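Local coordinates for protein thymidylate synthase ThyX (Streptomyces cacaoi subsp. asoensis, PDB 4P5A) that probably catalyses the FAD-dependent reductive methylation of dUMP to dTMP, working as a homotetramer that also holds the analogue 5-bromo-UMP in its nucleotide pocket, at residues T71-A76 with Y174-A179; L8-T13 with F106-A111; Y99-A104 with E151-L156; E146-E151 with V168-T173. One frame throughout, in Å; residues are numbered along the deposited sequence.

Contact 1. Residues T71-A76 with Y174-A179; sequences TFLVRA and YSVLYA
The carbonyl oxygen of Ala179 receives the N-H of Phe72 at 2.7 Å, nearly straight at 169°, and Thr71 CA adds a CA-H...O contact to the same oxygen. The run continues as paired bonds: Val74 exchanges two with Leu177, and Ala76 N and O bond to Ser175, the latter from Ser175 N at 2.8 Å. Side chains alternate between the faces. On one, Leu73 CD1 presses on Val176 CG2 at 3.5 Å, tighter than usual for two carbons; Leu73 reaches there because CG stands anti to the backbone N (chi1 178°). The same methyl meets the edge of the Tyr178 ring at CE2, 3.7 Å away, while Thr71 CG2 approaches Tyr178 CD1 obliquely at 3.5 Å. Tyr178 OH bonds to Ser33 O of the second subunit, and a leucine here would probably leave that carbonyl without this donor and open a gap beside Thr71 CG2. On the other face the Val74 and Leu177 side chains lie side by side, Val74 CB 3.9 Å from Leu177 CD2, with Met216 of helix 207-223 covering Val74. With strand 13-20 flanking 69-77 and strand 91-94 flanking 174-181, this pair forms the centre of the four-stranded antiparallel sheet of the ThyX subunit.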
loop_
_atom_site.group_PDB
_atom_site.type_symbol
_atom_site.label_atom_id
_atom_site.label_comp_id
_atom_site.label_asym_id
_atom_site.label_seq_id
_atom_site.Cartn_x
_atom_site.Cartn_y
_atom_site.Cartn_z
ATOM N N THR B 71 -12.508 -6.971 -11.941
ATOM C CA THR B 71 -11.765 -8.248 -11.601
ATOM C C THR B 71 -11.562 -8.998 -12.894
ATOM O O THR B 71 -12.524 -9.231 -13.635
ATOM C CB THR B 71 -12.610 -9.118 -10.692
ATOM O OG1 THR B 71 -12.792 -8.457 -9.375
ATOM C CG2 THR B 71 -12.024 -10.549 -10.475
ATOM N N PHE B 72 -10.337 -9.396 -13.153
ATOM C CA PHE B 72 -9.988 -10.124 -14.383
ATOM C C PHE B 72 -9.593 -11.551 -14.064
ATOM O O PHE B 72 -8.859 -11.793 -13.089
ATOM C CB PHE B 72 -8.784 -9.467 -15.064
ATOM C CG PHE B 72 -9.080 -8.083 -15.567
ATOM C CD1 PHE B 72 -9.831 -7.934 -16.761
ATOM C CD2 PHE B 72 -8.672 -6.975 -14.850
ATOM C CE1 PHE B 72 -10.102 -6.645 -17.279
ATOM C CE2 PHE B 72 -8.952 -5.679 -15.343
ATOM C CZ PHE B 72 -9.679 -5.538 -16.535
ATOM N N LEU B 73 -9.927 -12.454 -14.960
ATOM C CA LEU B 73 -9.365 -13.809 -14.952
ATOM C C LEU B 73 -8.289 -13.824 -16.009
ATOM O O LEU B 73 -8.548 -13.555 -17.223
ATOM C CB LEU B 73 -10.463 -14.858 -15.381
ATOM C CG LEU B 73 -10.039 -16.372 -15.486
ATOM C CD1 LEU B 73 -9.499 -16.909 -14.161
ATOM C CD2 LEU B 73 -11.379 -17.159 -15.807
ATOM N N VAL B 74 -7.066 -14.171 -15.599
ATOM C CA VAL B 74 -5.930 -14.094 -16.491
ATOM C C VAL B 74 -5.297 -15.495 -16.579
ATOM O O VAL B 74 -5.068 -16.138 -15.587
ATOM C CB VAL B 74 -4.841 -13.128 -15.885
ATOM C CG1 VAL B 74 -3.587 -13.068 -16.826
ATOM C CG2 VAL B 74 -5.455 -11.691 -15.726
ATOM N N ARG B 75 -5.043 -15.978 -17.795
ATOM C CA ARG B 75 -4.247 -17.158 -17.987
ATOM C C ARG B 75 -2.956 -16.860 -18.761
ATOM O O ARG B 75 -3.001 -16.311 -19.888
ATOM C CB ARG B 75 -5.078 -18.195 -18.775
ATOM C CG ARG B 75 -4.370 -19.595 -18.902
ATOM C CD ARG B 75 -5.333 -20.700 -19.580
ATOM N NE ARG B 75 -6.743 -20.366 -19.338
ATOM C CZ ARG B 75 -7.481 -20.804 -18.313
ATOM N NH1 ARG B 75 -6.984 -21.664 -17.412
ATOM N NH2 ARG B 75 -8.730 -20.395 -18.191
ATOM N N ALA B 76 -1.799 -17.162 -18.164
ATOM C CA ALA B 76 -0.528 -16.693 -18.752
ATOM C C ALA B 76 0.534 -17.575 -18.151
ATOM O O ALA B 76 0.337 -18.140 -17.045
ATOM C CB ALA B 76 -0.271 -15.154 -18.390
ATOM N N TYR B 174 1.753 -22.574 -17.838
ATOM C CA TYR B 174 0.596 -21.659 -17.676
ATOM C C TYR B 174 0.081 -21.712 -16.235
ATOM O O TYR B 174 0.063 -22.822 -15.598
ATOM C CB TYR B 174 -0.529 -22.075 -18.612
ATOM C CG TYR B 174 -0.402 -21.417 -19.955
ATOM C CD1 TYR B 174 -0.938 -20.171 -20.205
ATOM C CD2 TYR B 174 0.299 -22.070 -21.001
ATOM C CE1 TYR B 174 -0.808 -19.574 -21.494
ATOM C CE2 TYR B 174 0.385 -21.525 -22.267
ATOM C CZ TYR B 174 -0.196 -20.282 -22.508
ATOM O OH TYR B 174 -0.160 -19.698 -23.741
ATOM N N SER B 175 -0.312 -20.523 -15.742
ATOM C CA SER B 175 -1.010 -20.423 -14.508
ATOM C C SER B 175 -2.282 -19.577 -14.751
ATOM O O SER B 175 -2.500 -19.079 -15.852
ATOM C CB SER B 175 -0.027 -19.791 -13.477
ATOM O OG SER B 175 -0.581 -19.993 -12.144
ATOM N N VAL B 176 -3.159 -19.521 -13.748
ATOM C CA VAL B 176 -4.413 -18.863 -13.891
ATOM C C VAL B 176 -4.653 -18.132 -12.589
ATOM O O VAL B 176 -4.326 -18.694 -11.529
ATOM C CB VAL B 176 -5.559 -19.835 -14.223
ATOM C CG1 VAL B 176 -5.810 -20.860 -13.175
ATOM C CG2 VAL B 176 -6.810 -19.096 -14.535
ATOM N N LEU B 177 -5.183 -16.922 -12.643
ATOM C CA LEU B 177 -5.400 -16.173 -11.378
ATOM C C LEU B 177 -6.521 -15.146 -11.616
ATOM O O LEU B 177 -6.852 -14.804 -12.765
ATOM C CB LEU B 177 -4.079 -15.400 -10.977
ATOM C CG LEU B 177 -3.630 -14.310 -11.944
ATOM C CD1 LEU B 177 -2.767 -13.248 -11.118
ATOM C CD2 LEU B 177 -2.691 -14.732 -13.078
ATOM N N TYR B 178 -7.112 -14.666 -10.501
ATOM C CA TYR B 178 -7.909 -13.457 -10.519
ATOM C C TYR B 178 -6.993 -12.296 -10.159
ATOM O O TYR B 178 -6.116 -12.429 -9.248
ATOM C CB TYR B 178 -8.953 -13.577 -9.412
ATOM C CG TYR B 178 -10.262 -14.214 -9.854
ATOM C CD1 TYR B 178 -11.496 -13.835 -9.262
ATOM C CD2 TYR B 178 -10.278 -15.239 -10.780
ATOM C CE1 TYR B 178 -12.722 -14.531 -9.625
ATOM C CE2 TYR B 178 -11.467 -15.936 -11.130
ATOM C CZ TYR B 178 -12.709 -15.520 -10.544
ATOM O OH TYR B 178 -13.834 -16.246 -10.992
ATOM N N ALA B 179 -7.216 -11.173 -10.823
ATOM C CA ALA B 179 -6.425 -9.907 -10.613
ATOM C C ALA B 179 -7.492 -8.799 -10.587
ATOM O O ALA B 179 -8.304 -8.633 -11.567
ATOM C CB ALA B 179 -5.444 -9.652 -11.780
#

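Contact 2. Residues L8-T13 with F106-A111; sequences LRSDIT and FYVPDA
The ring of Tyr107 meets Ser10 O at its edge, close to the ring plane, with CE2 3.5 Å from that oxygen; Ile12 CD1 comes in obliquely to the same CE2 at 4.1 Å. Tyr107 CG is anti to the backbone N (chi1 174°), which brings the CD2-CE2 side of the ring alongside the backbone of Arg9 and Ser10, and its hydroxyl bonds to Glu208. The Arg9 guanidinium has the Asp11 carboxylate at its edge and in its plane, a salt bridge gripped side-on by NE and NH2, while NH1 forms another with Glu7; the arginine is one of two modelled conformers. Across the segments Arg9 N donates to Phe106 O at 2.9 Å, and Val108 N returns a bond to Arg9 O, also 2.9 Å. Ser10 OG then donates to Val108 O, at a separation short enough for its exact length to be doubtful. Leu8 CD2 touches Val108 CG1 at 3.9 Å, the two side chains crossing at a slant, and both also lie against Tyr145 of helix 131-157. The end-to-end directions, Leu8 to Ile12 and Phe106 to Asp110, are 74° apart. The pairs Leu8-Phe106 and Arg9-Tyr107 define the register, the evidence for a two-stranded parallel sheet joining the N-terminal strand 7-9 to strand 105-107.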
loop_
_atom_site.group_PDB
_atom_site.type_symbol
_atom_site.label_atom_id
_atom_site.label_comp_id
_atom_site.label_asym_id
_atom_site.label_seq_id
_atom_site.Cartn_x
_atom_site.Cartn_y
_atom_site.Cartn_z
ATOM N N LEU B 8 1.520 -27.283 -26.258
ATOM C CA LEU B 8 2.084 -25.956 -26.473
ATOM C C LEU B 8 1.031 -24.966 -26.912
ATOM O O LEU B 8 0.256 -25.231 -27.821
ATOM C CB LEU B 8 3.166 -25.944 -27.532
ATOM C CG LEU B 8 4.214 -27.035 -27.334
ATOM C CD1 LEU B 8 5.061 -27.077 -28.633
ATOM C CD2 LEU B 8 5.071 -26.656 -26.177
ATOM N N ARG B 9 1.038 -23.784 -26.305
ATOM C CA ARG B 9 0.058 -22.734 -26.654
ATOM C C ARG B 9 0.793 -21.418 -26.752
ATOM O O ARG B 9 1.871 -21.275 -26.184
ATOM C CB ARG B 9 -1.033 -22.626 -25.583
ATOM C CG ARG B 9 -1.746 -23.905 -25.211
ATOM C CD ARG B 9 -2.911 -23.670 -24.225
ATOM N NE ARG B 9 -3.994 -22.852 -24.806
ATOM C CZ ARG B 9 -5.172 -23.315 -25.231
ATOM N NH1 ARG B 9 -5.474 -24.605 -25.142
ATOM N NH2 ARG B 9 -6.063 -22.468 -25.733
ATOM N N SER B 10 0.215 -20.445 -27.475
ATOM C CA SER B 10 0.803 -19.137 -27.564
ATOM C C SER B 10 -0.142 -18.062 -27.091
ATOM O O SER B 10 0.143 -16.891 -27.326
ATOM C CB SER B 10 1.163 -18.818 -29.003
ATOM O OG SER B 10 2.247 -19.643 -29.455
ATOM N N ASP B 11 -1.300 -18.434 -26.563
ATOM C CA ASP B 11 -2.302 -17.393 -26.315
ATOM C C ASP B 11 -2.178 -16.964 -24.831
ATOM O O ASP B 11 -1.714 -17.728 -23.984
ATOM C CB ASP B 11 -3.732 -17.869 -26.570
ATOM C CG ASP B 11 -4.095 -19.143 -25.795
ATOM O OD1 ASP B 11 -3.195 -19.901 -25.353
ATOM O OD2 ASP B 11 -5.307 -19.403 -25.612
ATOM N N ILE B 12 -2.572 -15.739 -24.603
ATOM C CA ILE B 12 -2.573 -15.213 -23.244
ATOM C C ILE B 12 -3.953 -14.652 -23.116
ATOM O O ILE B 12 -4.358 -13.865 -23.987
ATOM C CB ILE B 12 -1.661 -14.025 -23.220
ATOM C CG1 ILE B 12 -0.228 -14.375 -23.578
ATOM C CG2 ILE B 12 -1.629 -13.514 -21.791
ATOM C CD1 ILE B 12 0.453 -15.062 -22.592
ATOM N N THR B 13 -4.718 -15.116 -22.159
ATOM C CA THR B 13 -6.127 -14.721 -22.139
ATOM C C THR B 13 -6.486 -13.923 -20.901
ATOM O O THR B 13 -5.916 -14.103 -19.829
ATOM C CB THR B 13 -7.047 -15.871 -22.229
ATOM O OG1 THR B 13 -6.987 -16.593 -21.054
ATOM C CG2 THR B 13 -6.689 -16.821 -23.415
ATOM N N PHE B 106 2.015 -25.234 -21.814
ATOM C CA PHE B 106 3.309 -24.492 -21.735
ATOM C C PHE B 106 3.285 -23.459 -22.830
ATOM O O PHE B 106 2.787 -23.716 -23.960
ATOM C CB PHE B 106 4.569 -25.417 -21.912
ATOM C CG PHE B 106 4.633 -26.478 -20.929
ATOM C CD1 PHE B 106 4.109 -27.713 -21.207
ATOM C CD2 PHE B 106 5.099 -26.194 -19.625
ATOM C CE1 PHE B 106 4.063 -28.709 -20.268
ATOM C CE2 PHE B 106 5.070 -27.223 -18.613
ATOM C CZ PHE B 106 4.583 -28.481 -18.961
ATOM N N TYR B 107 3.814 -22.259 -22.547
ATOM C CA TYR B 107 3.796 -21.204 -23.520
ATOM C C TYR B 107 5.017 -21.247 -24.495
ATOM O O TYR B 107 6.178 -21.414 -24.079
ATOM C CB TYR B 107 3.831 -19.797 -22.784
ATOM C CG TYR B 107 3.953 -18.603 -23.710
ATOM C CD1 TYR B 107 5.213 -17.992 -23.941
ATOM C CD2 TYR B 107 2.825 -18.089 -24.390
ATOM C CE1 TYR B 107 5.342 -16.928 -24.811
ATOM C CE2 TYR B 107 2.942 -16.998 -25.271
ATOM C CZ TYR B 107 4.176 -16.443 -25.483
ATOM O OH TYR B 107 4.336 -15.353 -26.332
ATOM N N VAL B 108 4.723 -20.998 -25.774
ATOM C CA VAL B 108 5.814 -20.731 -26.745
ATOM C C VAL B 108 5.334 -19.556 -27.563
ATOM O O VAL B 108 4.150 -19.448 -27.851
ATOM C CB VAL B 108 6.088 -22.039 -27.700
ATOM C CG1 VAL B 108 6.637 -23.197 -26.907
ATOM C CG2 VAL B 108 4.834 -22.403 -28.427
ATOM N N PRO B 109 6.239 -18.690 -27.983
ATOM C CA PRO B 109 5.805 -17.510 -28.741
ATOM C C PRO B 109 5.217 -17.898 -30.095
ATOM O O PRO B 109 5.663 -18.895 -30.669
ATOM C CB PRO B 109 7.071 -16.686 -28.883
ATOM C CG PRO B 109 8.277 -17.594 -28.411
ATOM C CD PRO B 109 7.690 -18.794 -27.726
ATOM N N ASP B 110 4.267 -17.122 -30.615
ATOM C CA ASP B 110 3.791 -17.436 -31.980
ATOM C C ASP B 110 4.705 -16.844 -33.084
ATOM O O ASP B 110 5.753 -16.203 -32.840
ATOM C CB ASP B 110 2.360 -17.024 -32.187
ATOM C CG ASP B 110 2.186 -15.551 -32.190
ATOM O OD1 ASP B 110 3.155 -14.739 -32.421
ATOM O OD2 ASP B 110 1.046 -15.174 -31.973
ATOM N N ALA B 111 4.313 -17.082 -34.324
ATOM C CA ALA B 111 5.232 -16.727 -35.408
ATOM C C ALA B 111 5.433 -15.224 -35.571
ATOM O O ALA B 111 6.376 -14.835 -36.225
ATOM C CB ALA B 111 4.818 -17.426 -36.755
#

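Contact 3. Residues Y99-A104 with E151-L156; sequences YREVGA and EYQRLL
Val102 N donates to Tyr152 OH at 2.8 Å, with an angle of 164° at the hydrogen, while the Val102 side chain crosses that of Tyr152 at about a right angle, with CB and CG2 against OH. One residue earlier, Glu101 has CG anti to the backbone N (chi1 176°) and an extended chain beyond it, which carries OE1 across to accept a bond from Gln153 NE2, 2.9 Å away; the nitrogen stands 44° out of the carboxylate plane, yet the oxygen lies nearly in the amide plane. Leu156 CD1 fits against Glu101 CD at 3.5 Å and also covers one face of the Tyr152 ring, offset toward the rim. Tyr152, Gln153 and Leu156 lie on one side of helix 131-157, which thereby holds the loop between strands 91-94 and 105-107. A phenylalanine in place of Tyr152 would probably leave the Val102 N-H without its acceptor. Farther out, Ala165 of helix 162-165 packs on both Tyr152 and Leu156, and Val102 rests on Ala97, which lines the 5-bromo-UMP pocket.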
loop_
_atom_site.group_PDB
_atom_site.type_symbol
_atom_site.label_atom_id
_atom_site.label_comp_id
_atom_site.label_asym_id
_atom_site.label_seq_id
_atom_site.Cartn_x
_atom_site.Cartn_y
_atom_site.Cartn_z
ATOM N N TYR B 99 -0.904 -27.030 -4.114
ATOM C CA TYR B 99 -2.242 -27.534 -3.785
ATOM C C TYR B 99 -2.735 -28.551 -4.836
ATOM O O TYR B 99 -3.331 -29.548 -4.488
ATOM C CB TYR B 99 -3.245 -26.404 -3.705
ATOM C CG TYR B 99 -4.609 -26.810 -3.194
ATOM C CD1 TYR B 99 -4.886 -26.843 -1.817
ATOM C CD2 TYR B 99 -5.657 -27.140 -4.092
ATOM C CE1 TYR B 99 -6.233 -27.215 -1.354
ATOM C CE2 TYR B 99 -6.945 -27.520 -3.618
ATOM C CZ TYR B 99 -7.199 -27.564 -2.278
ATOM O OH TYR B 99 -8.478 -27.927 -1.834
ATOM N N ARG B 100 -2.435 -28.325 -6.096
ATOM C CA ARG B 100 -3.047 -29.155 -7.121
ATOM C C ARG B 100 -1.995 -29.476 -8.175
ATOM O O ARG B 100 -1.112 -28.648 -8.432
ATOM C CB ARG B 100 -4.185 -28.398 -7.785
ATOM C CG ARG B 100 -5.042 -29.348 -8.740
ATOM C CD ARG B 100 -6.486 -28.851 -9.001
ATOM N NE ARG B 100 -6.541 -27.830 -10.064
ATOM C CZ ARG B 100 -6.817 -28.058 -11.364
ATOM N NH1 ARG B 100 -7.092 -29.292 -11.801
ATOM N NH2 ARG B 100 -6.826 -27.042 -12.240
ATOM N N GLU B 101 -2.109 -30.675 -8.787
ATOM C CA GLU B 101 -1.194 -31.037 -9.879
ATOM C C GLU B 101 -1.328 -30.073 -11.042
ATOM O O GLU B 101 -2.422 -29.603 -11.368
ATOM C CB GLU B 101 -1.548 -32.431 -10.348
ATOM C CG GLU B 101 -0.770 -32.929 -11.527
ATOM C CD GLU B 101 -1.048 -34.457 -11.799
ATOM O OE1 GLU B 101 -0.774 -34.888 -12.962
ATOM O OE2 GLU B 101 -1.487 -35.191 -10.835
ATOM N N VAL B 102 -0.188 -29.773 -11.680
ATOM C CA VAL B 102 -0.167 -28.766 -12.692
ATOM C C VAL B 102 -0.495 -29.472 -14.013
ATOM O O VAL B 102 -0.007 -30.615 -14.262
ATOM C CB VAL B 102 1.289 -28.165 -12.798
ATOM C CG1 VAL B 102 1.407 -27.123 -14.009
ATOM C CG2 VAL B 102 1.688 -27.505 -11.403
ATOM N N GLY B 103 -1.252 -28.773 -14.851
ATOM C CA GLY B 103 -1.586 -29.233 -16.223
ATOM C C GLY B 103 -0.421 -29.112 -17.168
ATOM O O GLY B 103 0.552 -28.341 -16.937
ATOM N N ALA B 104 -0.530 -29.792 -18.303
ATOM C CA ALA B 104 0.627 -29.845 -19.168
ATOM C C ALA B 104 0.517 -28.803 -20.268
ATOM O O ALA B 104 0.661 -29.114 -21.419
ATOM C CB ALA B 104 0.792 -31.273 -19.784
ATOM N N GLU B 151 9.494 -35.811 -16.137
ATOM C CA GLU B 151 10.083 -35.930 -14.817
ATOM C C GLU B 151 9.119 -35.496 -13.707
ATOM O O GLU B 151 9.132 -36.094 -12.634
ATOM C CB GLU B 151 11.427 -35.172 -14.672
ATOM C CG GLU B 151 12.582 -35.653 -15.606
ATOM C CD GLU B 151 12.900 -37.171 -15.418
ATOM O OE1 GLU B 151 12.673 -37.751 -14.326
ATOM O OE2 GLU B 151 13.279 -37.769 -16.462
ATOM N N TYR B 152 8.310 -34.458 -13.960
ATOM C CA TYR B 152 7.294 -34.050 -12.986
ATOM C C TYR B 152 6.360 -35.233 -12.749
ATOM O O TYR B 152 6.087 -35.598 -11.601
ATOM C CB TYR B 152 6.510 -32.875 -13.566
ATOM C CG TYR B 152 5.349 -32.408 -12.770
ATOM C CD1 TYR B 152 4.038 -32.425 -13.283
ATOM C CD2 TYR B 152 5.564 -31.856 -11.486
ATOM C CE1 TYR B 152 2.940 -31.939 -12.541
ATOM C CE2 TYR B 152 4.448 -31.352 -10.723
ATOM C CZ TYR B 152 3.166 -31.392 -11.279
ATOM O OH TYR B 152 2.086 -30.951 -10.562
ATOM N N GLN B 153 5.886 -35.837 -13.835
ATOM C CA GLN B 153 4.940 -36.968 -13.633
ATOM C C GLN B 153 5.613 -38.160 -12.964
ATOM O O GLN B 153 4.976 -38.861 -12.180
ATOM C CB GLN B 153 4.398 -37.395 -15.002
ATOM C CG GLN B 153 3.376 -36.456 -15.591
ATOM C CD GLN B 153 2.170 -36.270 -14.691
ATOM O OE1 GLN B 153 1.565 -37.230 -14.301
ATOM N NE2 GLN B 153 1.817 -34.996 -14.363
ATOM N N ARG B 154 6.872 -38.412 -13.311
ATOM C CA ARG B 154 7.604 -39.527 -12.657
ATOM C C ARG B 154 7.724 -39.313 -11.162
ATOM O O ARG B 154 7.523 -40.255 -10.340
ATOM C CB ARG B 154 9.041 -39.644 -13.188
ATOM C CG ARG B 154 9.653 -41.051 -12.903
ATOM C CD ARG B 154 11.143 -41.166 -13.222
ATOM N NE ARG B 154 11.543 -40.608 -14.511
ATOM C CZ ARG B 154 11.285 -41.098 -15.735
ATOM N NH1 ARG B 154 10.601 -42.241 -15.978
ATOM N NH2 ARG B 154 11.734 -40.416 -16.759
ATOM N N LEU B 155 8.048 -38.078 -10.765
ATOM C CA LEU B 155 8.091 -37.737 -9.344
ATOM C C LEU B 155 6.747 -37.918 -8.683
ATOM O O LEU B 155 6.702 -38.546 -7.609
ATOM C CB LEU B 155 8.626 -36.326 -9.090
ATOM C CG LEU B 155 10.116 -36.223 -9.447
ATOM C CD1 LEU B 155 10.473 -34.664 -9.593
ATOM C CD2 LEU B 155 11.071 -37.032 -8.452
ATOM N N LEU B 156 5.700 -37.342 -9.270
ATOM C CA LEU B 156 4.315 -37.517 -8.726
ATOM C C LEU B 156 3.949 -39.016 -8.591
ATOM O O LEU B 156 3.475 -39.451 -7.531
ATOM C CB LEU B 156 3.246 -36.836 -9.517
ATOM C CG LEU B 156 3.318 -35.297 -9.696
ATOM C CD1 LEU B 156 2.221 -34.795 -10.582
ATOM C CD2 LEU B 156 3.176 -34.654 -8.221
#

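Contact 4. Residues E146-E151 with V168-T173; sequences EVAFEE and VLPVST
Ala148 CB abuts the carbonyl oxygen of Val168 from beyond its end, at 3.3 Å, and lies 4.0 Å from Pro170 CD. The 5.5 Å between the CA atoms of Ala148 and Leu169 is consistent with the small size of the alanine side chain. Val168 sends CG2 back to the helix, where it touches Ala148 O at 3.5 Å and approaches the backbone and CB of Glu151 more loosely; chi1 of -63° turns CG1 anti to the carbonyl carbon, which puts CG2 between N and that carbon, facing the helix. Next to it, Leu169 CD2 meets Phe149 CD2 at 4.1 Å, the two side chains running side by side and pointing the same way, the methyl oblique to the ring. No hydrogen bond joins the two segments, so the contact is one of shape. The loop keeps its own form by a type I beta turn from Pro170 to Thr173: Pro170 O accepts from Thr173 N at 3.1 Å and from Thr173 OG1 at 2.7 Å. Outside, Val168 meets Ala144 and Pro170 meets Leu167 of the third subunit, and Glu151 OE1 is hydrogen-bonded to Ser140 of that third subunit. What results is plain buried helix-on-loop packing, in which the long helix 131-157 of the ThyX subunit is fitted to the loop between helix 162-165 and strand 174-181, where both segments take part in the interface with the third subunit.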
loop_
_atom_site.group_PDB
_atom_site.type_symbol
_atom_site.label_atom_id
_atom_site.label_comp_id
_atom_site.label_asym_id
_atom_site.label_seq_id
_atom_site.Cartn_x
_atom_site.Cartn_y
_atom_site.Cartn_z
ATOM N N GLU B 146 9.013 -31.298 -22.726
ATOM C CA GLU B 146 8.701 -32.733 -22.635
ATOM C C GLU B 146 9.481 -33.448 -21.535
ATOM O O GLU B 146 8.853 -34.255 -20.813
ATOM C CB GLU B 146 8.974 -33.459 -23.997
ATOM C CG GLU B 146 8.062 -33.023 -25.055
ATOM C CD GLU B 146 8.399 -33.696 -26.387
ATOM O OE1 GLU B 146 9.628 -33.917 -26.634
ATOM O OE2 GLU B 146 7.418 -33.964 -27.156
ATOM N N VAL B 147 10.790 -33.152 -21.367
ATOM C CA VAL B 147 11.562 -33.787 -20.323
ATOM C C VAL B 147 11.127 -33.272 -18.944
ATOM O O VAL B 147 10.924 -34.068 -18.046
ATOM C CB VAL B 147 13.035 -33.456 -20.506
ATOM C CG1 VAL B 147 13.930 -33.793 -19.272
ATOM C CG2 VAL B 147 13.531 -34.232 -21.755
ATOM N N ALA B 148 10.851 -31.965 -18.846
ATOM C CA ALA B 148 10.344 -31.447 -17.554
ATOM C C ALA B 148 9.067 -32.152 -17.141
ATOM O O ALA B 148 8.910 -32.583 -15.969
ATOM C CB ALA B 148 10.129 -29.898 -17.686
ATOM N N PHE B 149 8.127 -32.253 -18.065
ATOM C CA PHE B 149 6.847 -32.772 -17.673
ATOM C C PHE B 149 6.971 -34.271 -17.405
ATOM O O PHE B 149 6.276 -34.813 -16.503
ATOM C CB PHE B 149 5.784 -32.419 -18.672
ATOM C CG PHE B 149 4.434 -32.653 -18.141
ATOM C CD1 PHE B 149 3.739 -33.765 -18.489
ATOM C CD2 PHE B 149 3.913 -31.794 -17.135
ATOM C CE1 PHE B 149 2.464 -34.018 -17.912
ATOM C CE2 PHE B 149 2.632 -32.002 -16.581
ATOM C CZ PHE B 149 1.929 -33.149 -16.947
ATOM N N GLU B 150 7.823 -34.953 -18.172
ATOM C CA GLU B 150 7.952 -36.413 -17.949
ATOM C C GLU B 150 8.540 -36.667 -16.536
ATOM O O GLU B 150 8.097 -37.601 -15.794
ATOM C CB GLU B 150 8.825 -36.995 -19.080
ATOM C CG GLU B 150 9.416 -38.366 -18.776
ATOM C CD GLU B 150 10.489 -38.726 -19.820
ATOM O OE1 GLU B 150 10.425 -38.174 -20.955
ATOM O OE2 GLU B 150 11.408 -39.508 -19.471
ATOM N N GLU B 151 9.494 -35.811 -16.137
ATOM C CA GLU B 151 10.083 -35.930 -14.817
ATOM C C GLU B 151 9.119 -35.496 -13.707
ATOM O O GLU B 151 9.132 -36.094 -12.634
ATOM C CB GLU B 151 11.427 -35.172 -14.672
ATOM C CG GLU B 151 12.582 -35.653 -15.606
ATOM C CD GLU B 151 12.900 -37.171 -15.418
ATOM O OE1 GLU B 151 12.673 -37.751 -14.326
ATOM O OE2 GLU B 151 13.279 -37.769 -16.462
ATOM N N VAL B 168 10.753 -29.039 -11.194
ATOM C CA VAL B 168 11.309 -29.262 -12.527
ATOM C C VAL B 168 10.565 -28.523 -13.647
ATOM O O VAL B 168 11.036 -28.527 -14.813
ATOM C CB VAL B 168 11.332 -30.799 -12.837
ATOM C CG1 VAL B 168 12.302 -31.464 -11.796
ATOM C CG2 VAL B 168 9.924 -31.351 -12.877
ATOM N N LEU B 169 9.431 -27.878 -13.327
ATOM C CA LEU B 169 8.577 -27.248 -14.401
ATOM C C LEU B 169 9.098 -25.858 -14.739
ATOM O O LEU B 169 9.580 -25.123 -13.832
ATOM C CB LEU B 169 7.065 -27.170 -14.016
ATOM C CG LEU B 169 6.438 -28.549 -13.703
ATOM C CD1 LEU B 169 5.074 -28.359 -13.250
ATOM C CD2 LEU B 169 6.373 -29.353 -14.960
ATOM N N PRO B 170 9.021 -25.471 -16.030
ATOM C CA PRO B 170 9.645 -24.289 -16.513
ATOM C C PRO B 170 8.780 -23.064 -16.212
ATOM O O PRO B 170 7.551 -23.175 -15.919
ATOM C CB PRO B 170 9.653 -24.508 -18.032
ATOM C CG PRO B 170 8.488 -25.374 -18.317
ATOM C CD PRO B 170 8.466 -26.294 -17.112
ATOM N N VAL B 171 9.382 -21.901 -16.339
ATOM C CA VAL B 171 8.652 -20.646 -16.092
ATOM C C VAL B 171 7.645 -20.338 -17.185
ATOM O O VAL B 171 6.826 -19.371 -17.071
ATOM C CB VAL B 171 9.611 -19.466 -15.889
ATOM C CG1 VAL B 171 10.510 -19.621 -14.601
ATOM C CG2 VAL B 171 10.449 -19.247 -17.142
ATOM N N SER B 172 7.625 -21.148 -18.255
ATOM C CA SER B 172 6.634 -21.042 -19.291
ATOM C C SER B 172 5.334 -21.773 -19.013
ATOM O O SER B 172 4.397 -21.714 -19.806
ATOM C CB SER B 172 7.239 -21.605 -20.595
ATOM O OG SER B 172 7.495 -23.015 -20.334
ATOM N N THR B 173 5.296 -22.522 -17.903
ATOM C CA THR B 173 4.116 -23.263 -17.511
ATOM C C THR B 173 2.926 -22.266 -17.312
ATOM O O THR B 173 3.126 -21.248 -16.691
ATOM C CB THR B 173 4.370 -23.934 -16.115
ATOM O OG1 THR B 173 5.484 -24.842 -16.273
ATOM C CG2 THR B 173 3.146 -24.790 -15.739
#

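Contacts 3 and 4 follow each other along helix 131-157, sharing Glu151, with centres about 9 Å apart; Val102 CG1 meets Thr173 CG2 at 3.4 Å between them. Contact 2 joins contact 4 by Tyr107 N to Ser172 O, probably a hydrogen bond at 2.9 Å, and by packing of Phe106 on Pro170 and Phe149. Contact 1 adjoins contact 4 in sequence at Thr173 and Tyr174, and touches contact 2 through Arg75 N and Thr13 O, 2.9 Å apart. Judged by side-chain distances, contact 1 lies nearest the ligands: the side chain of Ser175 is about 6 Å from bound 5-bromo-UMP and that of Leu177 about 6 Å from FAD. The side chain of Val102 in contact 3 is about 7 Å from the nucleotide.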